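PDB 2JEN: endo-beta-1,4-glucanase, which hydrolyses the beta-1,4-glucan backbone of xyloglucan, a plant cell-wall polysaccharide, as a family 12 glycoside hydrolase. Local coordinates for residues T110-Q115 with D217-L222; M157-N162 with G241-G246; A165-S170 with S201-A206. The protein carries 1 engineered substitution. All coordinates share one frame; numbering follows the deposited sequence.

Contact 1: T110-Q115 with D217-L222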
loop_
_atom_site.group_PDB
_atom_site.type_symbol
_atom_site.label_atom_id
_atom_site.label_comp_id
_atom_site.label_asym_id
_atom_site.label_seq_id
_atom_site.Cartn_x
_atom_site.Cartn_y
_atom_site.Cartn_z
ATOM N N THR A 110 18.817 35.476 11.567
ATOM C CA THR A 110 20.067 36.204 11.675
ATOM C C THR A 110 20.085 37.327 10.654
ATOM O O THR A 110 19.883 37.107 9.460
ATOM C CB THR A 110 21.292 35.256 11.552
ATOM O OG1 THR A 110 22.519 35.958 11.807
ATOM C CG2 THR A 110 21.436 34.551 10.236
ATOM N N ARG A 111 20.380 38.534 11.125
ATOM C CA ARG A 111 20.355 39.692 10.267
ATOM C C ARG A 111 21.614 39.741 9.423
ATOM O O ARG A 111 22.708 39.530 9.918
ATOM C CB ARG A 111 20.221 40.977 11.070
ATOM C CG ARG A 111 19.474 42.037 10.287
ATOM C CD ARG A 111 19.313 43.356 10.988
ATOM N NE ARG A 111 18.166 44.088 10.442
ATOM C CZ ARG A 111 17.650 45.188 10.980
ATOM N NH1 ARG A 111 18.166 45.696 12.105
ATOM N NH2 ARG A 111 16.583 45.753 10.429
ATOM N N LEU A 112 21.497 40.015 8.126
ATOM C CA LEU A 112 22.675 39.996 7.288
ATOM C C LEU A 112 23.763 40.988 7.776
ATOM O O LEU A 112 24.947 40.713 7.683
ATOM C CB LEU A 112 22.306 40.291 5.830
ATOM C CG LEU A 112 21.538 39.177 5.115
ATOM C CD1 LEU A 112 21.191 39.712 3.708
ATOM C CD2 LEU A 112 22.407 37.891 5.060
ATOM N N SER A 113 23.327 42.112 8.312
ATOM C CA SER A 113 24.285 43.119 8.802
ATOM C C SER A 113 25.072 42.659 10.037
ATOM O O SER A 113 26.102 43.266 10.383
ATOM C CB SER A 113 23.567 44.425 9.096
ATOM O OG SER A 113 22.525 44.254 10.021
ATOM N N ASP A 114 24.643 41.581 10.689
ATOM C CA ASP A 114 25.436 40.982 11.769
ATOM C C ASP A 114 26.570 40.121 11.261
ATOM O O ASP A 114 27.445 39.746 12.031
ATOM C CB ASP A 114 24.532 40.260 12.754
ATOM C CG ASP A 114 23.693 41.234 13.563
ATOM O OD1 ASP A 114 24.166 42.382 13.783
ATOM O OD2 ASP A 114 22.598 40.886 14.001
ATOM N N GLN A 115 26.557 39.809 9.963
ATOM C CA GLN A 115 27.670 39.174 9.249
ATOM C C GLN A 115 28.076 37.846 9.862
ATOM O O GLN A 115 29.241 37.483 9.844
ATOM C CB GLN A 115 28.901 40.112 9.105
ATOM C CG GLN A 115 28.736 41.212 8.049
ATOM C CD GLN A 115 28.721 40.696 6.616
ATOM O OE1 GLN A 115 29.651 40.021 6.156
ATOM N NE2 GLN A 115 27.676 41.039 5.893
ATOM N N ASP A 217 28.878 33.908 1.892
ATOM C CA ASP A 217 29.578 34.209 0.638
ATOM C C ASP A 217 28.575 34.572 -0.464
ATOM O O ASP A 217 28.862 35.407 -1.338
ATOM C CB ASP A 217 30.386 33.005 0.166
ATOM C CG ASP A 217 31.528 32.600 1.093
ATOM O OD1 ASP A 217 31.922 33.409 1.953
ATOM O OD2 ASP A 217 32.085 31.497 0.852
ATOM N N PHE A 218 27.432 33.894 -0.483
ATOM C CA PHE A 218 26.410 34.110 -1.502
ATOM C C PHE A 218 25.619 35.388 -1.226
ATOM O O PHE A 218 25.363 36.190 -2.154
ATOM C CB PHE A 218 25.495 32.872 -1.580
ATOM C CG PHE A 218 26.216 31.663 -2.053
ATOM C CD1 PHE A 218 26.982 30.913 -1.174
ATOM C CD2 PHE A 218 26.190 31.284 -3.404
ATOM C CE1 PHE A 218 27.719 29.817 -1.629
ATOM C CE2 PHE A 218 26.890 30.215 -3.843
ATOM C CZ PHE A 218 27.665 29.451 -2.937
ATOM N N THR A 219 25.236 35.638 0.019
ATOM C CA THR A 219 24.518 36.873 0.329
ATOM C C THR A 219 25.440 38.098 0.150
ATOM O O THR A 219 24.966 39.137 -0.278
ATOM C CB THR A 219 23.886 36.831 1.731
ATOM O OG1 THR A 219 24.887 36.595 2.747
ATOM C CG2 THR A 219 22.815 35.735 1.800
ATOM N N ASN A 220 26.728 37.970 0.479
ATOM C CA ASN A 220 27.671 39.084 0.198
ATOM C C ASN A 220 27.785 39.372 -1.288
ATOM O O ASN A 220 27.862 40.536 -1.698
ATOM C CB ASN A 220 29.052 38.770 0.756
ATOM C CG ASN A 220 29.169 39.072 2.238
ATOM O OD1 ASN A 220 28.282 39.697 2.854
ATOM N ND2 ASN A 220 30.291 38.626 2.822
ATOM N N TYR A 221 27.801 38.345 -2.134
ATOM C CA TYR A 221 27.796 38.573 -3.589
ATOM C C TYR A 221 26.542 39.329 -3.964
ATOM O O TYR A 221 26.611 40.332 -4.661
ATOM C CB TYR A 221 27.944 37.262 -4.359
ATOM C CG TYR A 221 27.516 37.310 -5.799
ATOM C CD1 TYR A 221 28.380 37.785 -6.789
ATOM C CD2 TYR A 221 26.246 36.904 -6.207
ATOM C CE1 TYR A 221 28.006 37.761 -8.139
ATOM C CE2 TYR A 221 25.877 36.877 -7.513
ATOM C CZ TYR A 221 26.739 37.328 -8.479
ATOM O OH TYR A 221 26.316 37.299 -9.773
ATOM N N LEU A 222 25.381 38.892 -3.516
ATOM C CA LEU A 222 24.146 39.552 -3.910
ATOM C C LEU A 222 24.052 40.991 -3.393
ATOM O O LEU A 222 23.556 41.864 -4.095
ATOM C CB LEU A 222 22.948 38.701 -3.451
ATOM C CG LEU A 222 22.782 37.347 -4.118
ATOM C CD1 LEU A 222 21.691 36.553 -3.368
ATOM C CD2 LEU A 222 22.467 37.473 -5.590
#

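Contact 2: M157-N162 with G241-G246. With GLC (alpha-D-glucopyranose), chain B; GLC (alpha-D-glucopyranose), chain C; XYS (alpha-D-xylopyranose), chain D.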
loop_
_atom_site.group_PDB
_atom_site.type_symbol
_atom_site.label_atom_id
_atom_site.label_comp_id
_atom_site.label_asym_id
_atom_site.label_seq_id
_atom_site.Cartn_x
_atom_site.Cartn_y
_atom_site.Cartn_z
ATOM N N MET A 157 18.565 30.060 -3.932
ATOM C CA MET A 157 18.697 28.646 -4.184
ATOM C C MET A 157 20.122 28.323 -4.610
ATOM O O MET A 157 20.747 29.070 -5.381
ATOM C CB MET A 157 17.762 28.206 -5.293
ATOM C CG MET A 157 16.342 28.565 -5.064
ATOM S SD MET A 157 15.256 27.623 -6.131
ATOM C CE MET A 157 15.176 26.048 -5.252
ATOM N N ILE A 158 20.647 27.212 -4.140
ATOM C CA ILE A 158 21.985 26.750 -4.482
ATOM C C ILE A 158 21.853 25.318 -4.922
ATOM O O ILE A 158 21.683 24.419 -4.077
ATOM C CB ILE A 158 22.994 26.943 -3.336
ATOM C CG1 ILE A 158 22.993 28.378 -2.799
ATOM C CG2 ILE A 158 24.392 26.488 -3.804
ATOM C CD1 ILE A 158 23.854 28.623 -1.610
ATOM N N TRP A 159 21.910 25.089 -6.217
ATOM C CA TRP A 159 21.678 23.778 -6.798
ATOM C C TRP A 159 22.990 23.003 -6.933
ATOM O O TRP A 159 23.903 23.411 -7.664
ATOM C CB TRP A 159 21.027 23.832 -8.184
ATOM C CG TRP A 159 19.702 24.521 -8.304
ATOM C CD1 TRP A 159 19.186 25.536 -7.544
ATOM C CD2 TRP A 159 18.761 24.279 -9.346
ATOM N NE1 TRP A 159 17.949 25.906 -8.036
ATOM C CE2 TRP A 159 17.679 25.153 -9.149
ATOM C CE3 TRP A 159 18.732 23.411 -10.421
ATOM C CZ2 TRP A 159 16.572 25.179 -9.997
ATOM C CZ3 TRP A 159 17.612 23.432 -11.266
ATOM C CH2 TRP A 159 16.565 24.331 -11.040
ATOM N N LEU A 160 23.078 21.885 -6.225
ATOM C CA LEU A 160 24.196 20.963 -6.326
ATOM C C LEU A 160 23.973 19.917 -7.392
ATOM O O LEU A 160 24.924 19.281 -7.838
ATOM C CB LEU A 160 24.453 20.311 -4.983
ATOM C CG LEU A 160 24.788 21.226 -3.821
ATOM C CD1 LEU A 160 25.116 20.429 -2.550
ATOM C CD2 LEU A 160 25.898 22.251 -4.137
ATOM N N ASN A 161 22.713 19.730 -7.797
ATOM C CA ASN A 161 22.374 18.817 -8.868
ATOM C C ASN A 161 21.308 19.477 -9.706
ATOM O O ASN A 161 20.340 20.011 -9.165
ATOM C CB ASN A 161 21.833 17.487 -8.296
ATOM C CG ASN A 161 21.432 16.474 -9.375
ATOM O OD1 ASN A 161 20.515 16.733 -10.155
ATOM N ND2 ASN A 161 22.118 15.329 -9.412
ATOM N N ASN A 162 21.477 19.436 -11.036
ATOM C CA ASN A 162 20.422 19.789 -11.978
ATOM C C ASN A 162 20.276 18.616 -12.916
ATOM O O ASN A 162 21.242 18.281 -13.641
ATOM C CB ASN A 162 20.774 21.067 -12.782
ATOM C CG ASN A 162 19.685 21.500 -13.689
ATOM O OD1 ASN A 162 18.589 20.925 -13.676
ATOM N ND2 ASN A 162 19.980 22.476 -14.563
ATOM N N GLY A 241 16.887 20.206 -0.231
ATOM C CA GLY A 241 16.005 19.152 -0.693
ATOM C C GLY A 241 16.055 18.966 -2.168
ATOM O O GLY A 241 16.995 19.448 -2.825
ATOM N N THR A 242 15.110 18.190 -2.690
ATOM C CA THR A 242 15.035 17.917 -4.117
ATOM C C THR A 242 13.731 18.459 -4.648
ATOM O O THR A 242 12.677 17.939 -4.324
ATOM C CB THR A 242 15.156 16.423 -4.420
ATOM O OG1 THR A 242 14.111 15.730 -3.728
ATOM C CG2 THR A 242 16.484 15.811 -3.991
ATOM N N GLU A 243 13.761 19.462 -5.522
ATOM C CA GLU A 243 12.540 19.817 -6.255
ATOM C C GLU A 243 12.342 18.760 -7.298
ATOM O O GLU A 243 13.263 18.440 -8.058
ATOM C CB GLU A 243 12.637 21.172 -6.944
ATOM C CG GLU A 243 12.764 22.361 -6.000
ATOM C CD GLU A 243 12.712 23.691 -6.710
ATOM O OE1 GLU A 243 13.591 23.972 -7.523
ATOM O OE2 GLU A 243 11.771 24.464 -6.454
ATOM N N VAL A 244 11.148 18.158 -7.330
ATOM C CA VAL A 244 10.845 17.123 -8.290
ATOM C C VAL A 244 9.755 17.630 -9.222
ATOM O O VAL A 244 8.705 18.109 -8.775
ATOM C CB VAL A 244 10.383 15.812 -7.642
ATOM C CG1 VAL A 244 10.115 14.773 -8.767
ATOM C CG2 VAL A 244 11.425 15.310 -6.619
ATOM N N PHE A 245 10.046 17.584 -10.531
ATOM C CA PHE A 245 9.146 17.949 -11.581
ATOM C C PHE A 245 8.420 16.707 -12.099
ATOM O O PHE A 245 7.216 16.719 -12.371
ATOM C CB PHE A 245 9.911 18.645 -12.693
ATOM C CG PHE A 245 10.621 19.887 -12.261
ATOM C CD1 PHE A 245 11.874 19.807 -11.652
ATOM C CD2 PHE A 245 10.049 21.127 -12.433
ATOM C CE1 PHE A 245 12.538 20.964 -11.230
ATOM C CE2 PHE A 245 10.746 22.296 -12.041
ATOM C CZ PHE A 245 11.981 22.197 -11.447
ATOM N N GLY A 246 9.158 15.615 -12.224
ATOM C CA GLY A 246 8.565 14.334 -12.588
ATOM C C GLY A 246 9.556 13.219 -12.436
ATOM O O GLY A 246 10.771 13.465 -12.441
HETATM C C1 GLC B . 11.937 28.254 -5.108
HETATM C C2 GLC B . 10.575 28.936 -5.012
HETATM C C3 GLC B . 10.005 28.677 -3.642
HETATM C C4 GLC B . 9.819 27.173 -3.471
HETATM C C5 GLC B . 11.221 26.569 -3.630
HETATM C C6 GLC B . 11.305 25.070 -3.317
HETATM O O1 GLC B . 12.583 28.490 -6.328
HETATM O O2 GLC B . 10.585 30.340 -5.145
HETATM O O3 GLC B . 8.833 29.490 -3.568
HETATM O O4 GLC B . 9.353 26.873 -2.174
HETATM O O5 GLC B . 11.700 26.860 -4.936
HETATM O O6 GLC B . 10.384 24.321 -4.081
HETATM C C1 GLC C . 11.150 26.758 -11.630
HETATM C C2 GLC C . 12.413 26.551 -10.828
HETATM C C3 GLC C . 12.111 26.236 -9.382
HETATM C C4 GLC C . 11.091 27.203 -8.777
HETATM C C5 GLC C . 9.907 27.356 -9.748
HETATM C C6 GLC C . 8.933 28.415 -9.239
HETATM O O2 GLC C . 13.130 25.466 -11.375
HETATM O O3 GLC C . 13.307 26.317 -8.650
HETATM O O4 GLC C . 10.687 26.738 -7.489
HETATM O O5 GLC C . 10.380 27.783 -11.004
HETATM O O6 GLC C . 7.706 28.301 -9.962
HETATM C C1 XYS D . 12.483 23.843 -16.225
HETATM C C2 XYS D . 12.649 23.390 -17.653
HETATM C C3 XYS D . 11.711 22.240 -17.945
HETATM C C4 XYS D . 11.941 21.142 -16.922
HETATM C C5 XYS D . 11.786 21.748 -15.540
HETATM O O2 XYS D . 12.406 24.480 -18.551
HETATM O O3 XYS D . 11.899 21.753 -19.267
HETATM O O4 XYS D . 10.930 20.159 -17.085
HETATM O O5 XYS D . 12.716 22.807 -15.320
#

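Contact 3: A165-S170 with S201-A206. With GLC (alpha-D-glucopyranose), chain E; XYS (alpha-D-xylopyranose), chain D; GLC (alpha-D-glucopyranose), chain C.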
loop_
_atom_site.group_PDB
_atom_site.type_symbol
_atom_site.label_atom_id
_atom_site.label_comp_id
_atom_site.label_asym_id
_atom_site.label_seq_id
_atom_site.Cartn_x
_atom_site.Cartn_y
_atom_site.Cartn_z
ATOM N N ALA A 165 16.472 20.011 -15.519
ATOM C CA ALA A 165 15.662 21.139 -15.079
ATOM C C ALA A 165 16.302 22.468 -15.408
ATOM O O ALA A 165 17.334 22.539 -16.097
ATOM C CB ALA A 165 15.333 21.053 -13.537
ATOM N N GLY A 166 15.655 23.525 -14.951
ATOM C CA GLY A 166 16.195 24.865 -15.081
ATOM C C GLY A 166 15.468 25.787 -14.132
ATOM O O GLY A 166 14.353 25.498 -13.711
ATOM N N PRO A 167 16.110 26.883 -13.742
ATOM C CA PRO A 167 15.630 27.725 -12.699
ATOM C C PRO A 167 14.662 28.805 -13.149
ATOM O O PRO A 167 14.437 29.010 -14.363
ATOM C CB PRO A 167 16.919 28.348 -12.164
ATOM C CG PRO A 167 17.719 28.536 -13.406
ATOM C CD PRO A 167 17.466 27.273 -14.176
ATOM N N ALA A 168 14.114 29.511 -12.166
ATOM C CA ALA A 168 13.256 30.655 -12.417
ATOM C C ALA A 168 14.144 31.834 -12.802
ATOM O O ALA A 168 15.281 31.984 -12.338
ATOM C CB ALA A 168 12.465 30.989 -11.186
ATOM N N GLY A 169 13.604 32.693 -13.634
ATOM C CA GLY A 169 14.276 33.934 -13.970
ATOM C C GLY A 169 15.231 33.804 -15.118
ATOM O O GLY A 169 15.184 32.840 -15.908
ATOM N N SER A 170 16.115 34.794 -15.232
ATOM C CA SER A 170 17.000 34.906 -16.376
ATOM C C SER A 170 18.456 34.781 -15.953
ATOM O O SER A 170 18.855 35.199 -14.864
ATOM C CB SER A 170 16.793 36.237 -17.107
ATOM O OG SER A 170 15.551 36.215 -17.778
ATOM N N SER A 201 19.128 32.189 -8.012
ATOM C CA SER A 201 19.546 30.772 -8.106
ATOM C C SER A 201 20.968 30.673 -8.576
ATOM O O SER A 201 21.355 31.320 -9.541
ATOM C CB SER A 201 18.651 29.966 -9.057
ATOM O OG SER A 201 17.278 30.069 -8.669
ATOM N N PHE A 202 21.732 29.843 -7.892
ATOM C CA PHE A 202 23.112 29.506 -8.195
ATOM C C PHE A 202 23.167 28.026 -8.567
ATOM O O PHE A 202 22.885 27.182 -7.728
ATOM C CB PHE A 202 23.986 29.738 -6.957
ATOM C CG PHE A 202 24.048 31.162 -6.513
ATOM C CD1 PHE A 202 23.023 31.721 -5.751
ATOM C CD2 PHE A 202 25.114 31.989 -6.892
ATOM C CE1 PHE A 202 23.054 33.058 -5.370
ATOM C CE2 PHE A 202 25.148 33.318 -6.476
ATOM C CZ PHE A 202 24.146 33.866 -5.743
ATOM N N ILE A 203 23.442 27.737 -9.836
ATOM C CA ILE A 203 23.431 26.358 -10.338
ATOM C C ILE A 203 24.842 25.901 -10.619
ATOM O O ILE A 203 25.540 26.466 -11.469
ATOM C CB ILE A 203 22.521 26.183 -11.578
ATOM C CG1 ILE A 203 21.073 26.457 -11.174
ATOM C CG2 ILE A 203 22.681 24.750 -12.217
ATOM C CD1 ILE A 203 20.075 26.320 -12.275
ATOM N N ARG A 204 25.303 24.908 -9.900
ATOM C CA ARG A 204 26.695 24.483 -10.076
ATOM C C ARG A 204 26.921 24.075 -11.488
ATOM O O ARG A 204 26.066 23.480 -12.104
ATOM C CB ARG A 204 27.060 23.360 -9.090
ATOM C CG ARG A 204 28.561 23.243 -8.866
ATOM C CD ARG A 204 28.843 22.160 -7.832
ATOM N NE ARG A 204 30.289 21.997 -7.572
ATOM C CZ ARG A 204 31.100 21.179 -8.227
ATOM N NH1 ARG A 204 30.705 20.412 -9.213
ATOM N NH2 ARG A 204 32.400 21.148 -7.872
ATOM N N THR A 205 28.099 24.401 -12.067
ATOM C CA THR A 205 28.283 24.142 -13.500
ATOM C C THR A 205 28.385 22.669 -13.831
ATOM O O THR A 205 28.113 22.282 -14.976
ATOM C CB THR A 205 29.508 24.886 -14.067
ATOM O OG1 THR A 205 30.655 24.548 -13.297
ATOM C CG2 THR A 205 29.293 26.404 -13.986
ATOM N N ALA A 206 28.676 21.836 -12.818
ATOM C CA ALA A 206 28.580 20.372 -12.922
ATOM C C ALA A 206 27.989 19.900 -11.602
ATOM O O ALA A 206 28.147 20.553 -10.588
ATOM C CB ALA A 206 29.953 19.746 -13.145
HETATM C C1 GLC E . 9.839 28.060 -16.636
HETATM C C2 GLC E . 9.456 29.002 -15.514
HETATM C C3 GLC E . 10.370 28.841 -14.300
HETATM C C4 GLC E . 10.494 27.366 -13.907
HETATM C C5 GLC E . 10.890 26.557 -15.129
HETATM C C6 GLC E . 10.946 25.053 -14.827
HETATM O O1 GLC E . 8.810 28.071 -17.612
HETATM O O2 GLC E . 9.609 30.339 -15.968
HETATM O O3 GLC E . 9.898 29.593 -13.206
HETATM O O4 GLC E . 11.530 27.204 -12.949
HETATM O O5 GLC E . 9.904 26.736 -16.138
HETATM O O6 GLC E . 11.178 24.378 -16.060
HETATM C C1 XYS D . 12.483 23.843 -16.225
HETATM C C2 XYS D . 12.649 23.390 -17.653
HETATM C C3 XYS D . 11.711 22.240 -17.945
HETATM C C4 XYS D . 11.941 21.142 -16.922
HETATM C C5 XYS D . 11.786 21.748 -15.540
HETATM O O2 XYS D . 12.406 24.480 -18.551
HETATM O O3 XYS D . 11.899 21.753 -19.267
HETATM O O4 XYS D . 10.930 20.159 -17.085
HETATM O O5 XYS D . 12.716 22.807 -15.320
HETATM C C1 GLC C . 11.150 26.758 -11.630
HETATM C C2 GLC C . 12.413 26.551 -10.828
HETATM C C3 GLC C . 12.111 26.236 -9.382
HETATM C C4 GLC C . 11.091 27.203 -8.777
HETATM C C5 GLC C . 9.907 27.356 -9.748
HETATM C C6 GLC C . 8.933 28.415 -9.239
HETATM O O2 GLC C . 13.130 25.466 -11.375
HETATM O O3 GLC C . 13.307 26.317 -8.650
HETATM O O4 GLC C . 10.687 26.738 -7.489
HETATM O O5 GLC C . 10.380 27.783 -11.004
HETATM O O6 GLC C . 7.706 28.301 -9.962
HETATM O O HOH W 1 16.467 32.324 -9.926
HETATM O O HOH W 2 14.877 28.596 -9.495
#

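Contact 1: T110-Q115 with D217-L222
The amides of Gln115 and Asn220 meet edge to edge: their planes differ by only 5°, and neither turns a face to the other. NE2 of Gln115 donates across the gap to OD1 of Asn220 in a weak hydrogen bond of 3.4 Å, though a fairly straight one at 158°. The stronger partner of Asn220 OD1 is NZ of Lys231; the bond from Gln115 is secondary. The second edge pair, OE1 of Gln115 and ND2 of Asn220, stays 3.7 Å apart, so the two amides do not close into a doubly bonded pair. Gln115 reaches this position by folding back on itself, with chi1 at -75° and a bend at chi2, which also brings its NE2 within weak hydrogen-bonding distance of the backbone oxygen of Leu112. As Gln115 was modelled in two conformers, this bridge describes one of them and remains provisional.

Beside the amide pair, a leucine methyl packs on a threonine. CD2 of Leu112 lies 3.6 Å from OG1 of Thr219 and also touches its CB and CG2, so one methyl rests against all three atoms of the threonine side chain. The hydroxyl does not lack a polar partner, since it makes a weak bond to the backbone oxygen of Arg216, one turn earlier in helix 215-225.

A leucine in place of Asn220 would probably leave the Lys231 ammonium without this carbonyl mate and Gln115 NE2 without its bond to the helix. A buried leucine-threonine contact thus joins the 3-10 turn 112-114 to helix 215-225, while at the partly exposed margin the carbonyl oxygen of Asn220 is shared between a lysine ammonium, probably its dominant partner electrostatically, and a long amide N-H. The polar link between the two segments is therefore likely to be weak.

Contact 2: M157-N162 with G241-G246
Glu243 meets Met157 at its tip, the two side chains coming from opposite directions with sugar gathered about their ends. From CB the glutamate runs straight out, chi2 at -174°, which carries the carboxylate into the glycan site. CG passes 3.6 Å from O6 of the chain B glucose. CD brings the carboxylate to the chain C glucose, whose O3 donates a hydrogen bond of 2.6 Å to OE1. That same OE1 touches the methyl CE of Met157 at 3.5 Å, lies obliquely to the ring of Trp159, and accepts a further bond from ND2 of Asn133. The other oxygen, OE2, receives O6 of the chain B glucose at 2.8 Å. One carboxylate thus grips two sugars.

Met157 bends at chi3, so that CE turns to the glutamate while SD lies between the two sugars, nearest O1 of the chain B glucose and 3.4 Å from O3 of the chain C glucose. O2 of the latter sugar sits at the edges of two rings, 3.6 Å from CH2 of Trp159 and 3.5 Å from CZ of Phe245. The xylose uses a face instead: its C5 lies over Phe245, displaced toward the rim and 3.6 Å from CD2. Met157, Trp159, Glu243 and Phe245 together line the glycan-binding cleft.

Within the fold, strands 154-163 and 234-244 are both antiparallel neighbours of strand 131-141, so the contact spans that strand from its two sides. Phe245 and Gly246 form a classic beta bulge opposite Thr131, where the chain turns a corner. Thr242 and Val244 pack against Trp77 of strand 72-79, in the other sheet of the sandwich.

Contact 3: A165-S170 with S201-A206
Pro167 lays its ring against Ser201 and Ile203, and this apolar packing is the one direct contact between the loop 165-170 and the end of strand 195-204. CB of the proline meets CB of Ser201 at 3.9 Å. Toward Ile203 it presents CG and CD, and the isoleucine, extended through chi2 at 180°, pushes its CD1 obliquely against them. The separation of Pro167 CD from Ile203 CD1, 3.4 Å, is tighter than usual, but Ile203 was modelled in two conformers, so the apparent squeeze is doubtful.

Water supplies the polar link. OG of Ser201 bonds to two waters, and each of these reaches the backbone of Ala168. One lies 2.7 Å from Ala168 O, to which it probably donates; the other accepts from Ala168 N at 2.9 Å and also bonds to O3 of the chain C glucose. With chi1 near -56°, the serine hydroxyl lies opposite its own carbonyl carbon, where it can serve both waters. A single hydroxyl thereby ties both polar backbone groups of Ala168 to the strand, and one of the bridges extends to the ligand.

Direct sugar binding falls to the backbone. Gly166 O accepts a hydrogen bond of 2.6 Å from O2 of the chain C glucose, while Gly166 N makes a weak, bent one, 3.0 Å and 132°, to O5 of the xylose. The methyl of Ala168 adds a touch to O3 of the chain E glucose.

In this beta-jelly-roll enzyme of family 12 the loop that follows strand 154-163, packed on the parallel neighbour 195-204, forms part of the glycan-binding cleft and lines it for both the glucose backbone and a xylose branch.

How the contacts relate
Contacts 2 and 3 form one continuous site, their centres 9 Å apart. Their strands pair through Trp159 N and Phe202 O at 2.8 Å, the ring of Trp159 packs on Gly166, and both contacts touch the chain C glucose and the xylose. Contact 1 lies well away, about 23 Å between centres from contact 2 and about 21 Å from contact 3. It is nevertheless joined to them through the core: Phe218 of the helix meets Phe202 edge to face and packs its CG 3.9 Å from CD1 of Ile158. The strands that carry sugar-binding residues on one side thus support helix 215-225 on the other.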